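Local coordinates for IPT/TIG domain-containing protein (Bacteroides thetaiotaomicron, PDB 3TC9), which is of uncertain function but may serve as an auxiliary nutrient-binding protein, joining an immunoglobulin-like IPT/TIG domain to a six-bladed beta-propeller, at residues E360-R365 with R397-E402. Numbering follows the deposited sequence.
With EDO (1,2-ethanediol), chain V.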
loop_
_atom_site.group_PDB
_atom_site.type_symbol
_atom_site.label_atom_id
_atom_site.label_comp_id
_atom_site.label_asym_id
_atom_site.label_seq_id
_atom_site.Cartn_x
_atom_site.Cartn_y
_atom_site.Cartn_z
ATOM N N GLU B 360 -12.763 28.057 2.304
ATOM C CA GLU B 360 -14.086 28.690 2.358
ATOM C C GLU B 360 -15.209 27.777 1.894
ATOM O O GLU B 360 -16.376 28.177 1.935
ATOM C CB GLU B 360 -14.129 30.021 1.598
ATOM C CG GLU B 360 -13.209 31.111 2.138
ATOM C CD GLU B 360 -13.424 31.565 3.567
ATOM O OE1 GLU B 360 -14.575 31.527 4.066
ATOM O OE2 GLU B 360 -12.422 31.986 4.185
ATOM N N ASN B 361 -14.869 26.555 1.492
ATOM C CA ASN B 361 -15.815 25.517 1.140
ATOM C C ASN B 361 -15.921 24.532 2.302
ATOM O O ASN B 361 -16.758 23.614 2.259
ATOM C CB ASN B 361 -15.402 24.830 -0.159
ATOM C CG ASN B 361 -15.812 25.614 -1.382
ATOM O OD1 ASN B 361 -16.806 26.338 -1.393
ATOM N ND2 ASN B 361 -15.062 25.474 -2.448
ATOM N N HIS B 362 -15.073 24.745 3.352
ATOM C CA HIS B 362 -14.997 23.968 4.618
ATOM C C HIS B 362 -14.869 22.453 4.383
ATOM O O HIS B 362 -15.543 21.646 5.033
ATOM C CB HIS B 362 -16.211 24.271 5.514
ATOM C CG HIS B 362 -16.406 25.735 5.708
ATOM N ND1 HIS B 362 -15.630 26.444 6.590
ATOM C CD2 HIS B 362 -17.241 26.591 5.075
ATOM C CE1 HIS B 362 -16.033 27.700 6.498
ATOM N NE2 HIS B 362 -17.003 27.831 5.600
ATOM N N CYS B 363 -13.985 22.071 3.478
ATOM C CA CYS B 363 -13.816 20.650 3.155
ATOM C C CYS B 363 -12.392 20.337 2.672
ATOM O O CYS B 363 -11.550 21.236 2.536
ATOM C CB CYS B 363 -14.859 20.217 2.122
ATOM S SG CYS B 363 -14.738 21.087 0.553
ATOM N N ILE B 364 -12.128 19.042 2.488
ATOM C CA ILE B 364 -10.871 18.517 1.970
ATOM C C ILE B 364 -11.161 18.035 0.570
ATOM O O ILE B 364 -12.111 17.266 0.360
ATOM C CB ILE B 364 -10.224 17.394 2.849
ATOM C CG1 ILE B 364 -10.156 17.729 4.361
ATOM C CG2 ILE B 364 -8.850 16.978 2.292
ATOM C CD1 ILE B 364 -9.382 19.080 4.776
ATOM N N ARG B 365 -10.355 18.485 -0.384
ATOM C CA ARG B 365 -10.510 18.102 -1.786
ATOM C C ARG B 365 -9.383 17.178 -2.205
ATOM O O ARG B 365 -8.375 17.099 -1.520
ATOM C CB ARG B 365 -10.552 19.348 -2.699
ATOM C CG ARG B 365 -11.436 20.499 -2.199
ATOM C CD ARG B 365 -12.934 20.320 -2.352
ATOM N NE ARG B 365 -13.366 20.088 -3.732
ATOM C CZ ARG B 365 -13.667 21.031 -4.614
ATOM N NH1 ARG B 365 -13.563 22.310 -4.289
ATOM N NH2 ARG B 365 -14.069 20.703 -5.828
ATOM N N ARG B 397 -18.029 17.982 9.596
ATOM C CA ARG B 397 -17.937 19.388 9.255
ATOM C C ARG B 397 -16.699 19.989 9.839
ATOM O O ARG B 397 -16.285 19.628 10.946
ATOM C CB ARG B 397 -19.128 20.182 9.756
ATOM C CG ARG B 397 -20.315 20.112 8.844
ATOM C CD ARG B 397 -21.486 20.109 9.758
ATOM N NE ARG B 397 -22.380 21.216 9.497
ATOM C CZ ARG B 397 -23.388 21.560 10.285
ATOM N NH1 ARG B 397 -23.586 20.929 11.442
ATOM N NH2 ARG B 397 -24.192 22.543 9.940
ATOM N N PHE B 398 -16.128 20.946 9.093
ATOM C CA PHE B 398 -14.966 21.761 9.461
ATOM C C PHE B 398 -15.372 23.208 9.413
ATOM O O PHE B 398 -16.407 23.520 8.843
ATOM C CB PHE B 398 -13.789 21.526 8.502
ATOM C CG PHE B 398 -13.380 20.090 8.368
ATOM C CD1 PHE B 398 -12.531 19.500 9.303
ATOM C CD2 PHE B 398 -13.835 19.319 7.301
ATOM C CE1 PHE B 398 -12.148 18.159 9.168
ATOM C CE2 PHE B 398 -13.473 17.979 7.183
ATOM C CZ PHE B 398 -12.615 17.413 8.106
ATOM N N ASN B 399 -14.571 24.090 9.982
ATOM C CA ASN B 399 -14.831 25.518 9.925
ATOM C C ASN B 399 -13.506 26.203 9.633
ATOM O O ASN B 399 -12.706 26.442 10.527
ATOM C CB ASN B 399 -15.491 26.020 11.199
ATOM C CG ASN B 399 -16.118 27.363 11.043
ATOM O OD1 ASN B 399 -15.867 28.096 10.078
ATOM N ND2 ASN B 399 -16.919 27.731 12.033
ATOM N N HIS B 400 -13.278 26.467 8.341
ATOM C CA HIS B 400 -12.079 27.069 7.757
ATOM C C HIS B 400 -10.870 26.150 7.966
ATOM O O HIS B 400 -9.946 26.543 8.682
ATOM C CB HIS B 400 -11.828 28.483 8.320
ATOM C CG HIS B 400 -12.784 29.526 7.827
ATOM N ND1 HIS B 400 -13.182 30.565 8.636
ATOM C CD2 HIS B 400 -13.374 29.665 6.615
ATOM C CE1 HIS B 400 -13.970 31.323 7.888
ATOM N NE2 HIS B 400 -14.125 30.812 6.667
ATOM N N PRO B 401 -10.870 24.903 7.406
ATOM C CA PRO B 401 -9.655 24.058 7.506
ATOM C C PRO B 401 -8.495 24.719 6.738
ATOM O O PRO B 401 -8.724 25.270 5.658
ATOM C CB PRO B 401 -10.098 22.730 6.867
ATOM C CG PRO B 401 -11.142 23.107 5.905
ATOM C CD PRO B 401 -11.877 24.281 6.517
ATOM N N GLU B 402 -7.269 24.725 7.299
ATOM C CA GLU B 402 -6.156 25.395 6.633
ATOM C C GLU B 402 -4.959 24.491 6.430
ATOM O O GLU B 402 -4.551 24.309 5.290
ATOM C CB GLU B 402 -5.747 26.657 7.392
ATOM C CG GLU B 402 -6.798 27.747 7.335
ATOM C CD GLU B 402 -6.688 28.881 8.335
ATOM O OE1 GLU B 402 -6.106 28.682 9.425
ATOM O OE2 GLU B 402 -7.236 29.965 8.041
HETATM C C1 EDO V . -18.776 29.342 -2.047
HETATM O O1 EDO V . -17.524 28.788 -2.476
HETATM C C2 EDO V . -19.923 28.716 -2.837
HETATM O O2 EDO V . -20.077 29.393 -4.089
HETATM O O HOH W 1 -17.554 21.142 6.476
#
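Two histidines carry the polar side of this contact. His362 accepts the backbone N-H of His400 at its ND1, 2.9 Å from His400 N; the donor lies in the ring plane, the bond fairly straight at 159°. CG anti to the carbonyl carbon (chi1 -52°) places His362 ND1 where it meets that N-H. His400 gives its NE2 proton to Glu360 OE1 at 2.7 Å, a bent bond from above the carboxylate plane, while its ND1 is hydrogen-bonded to Glu419. The two imidazoles run side by side, planes 32° apart, with His362 CE1 3.3 Å from His400 CD2. A water links His362 O to Phe398 N.

Among the apolar groups, Pro401 CD packs 3.7 Å from His362 CA, Ile364 CD1 reaches Pro401 CB at 4.3 Å, and the Phe398 ring, met obliquely, has CE2 4.4 Å from Ile364 CG1; Ile415 touches Ile364 and Pro401. The contact joins two neighbouring propeller blades, where strands 363-367 and 401-407 begin. A leucine at His362 would probably leave the His400 N-H without its acceptor and the 397-400 loop less firmly held. Accepting at ND1 leaves any proton of a neutral His362 on NE2, whereas His400, between two carboxylates, may well be doubly protonated.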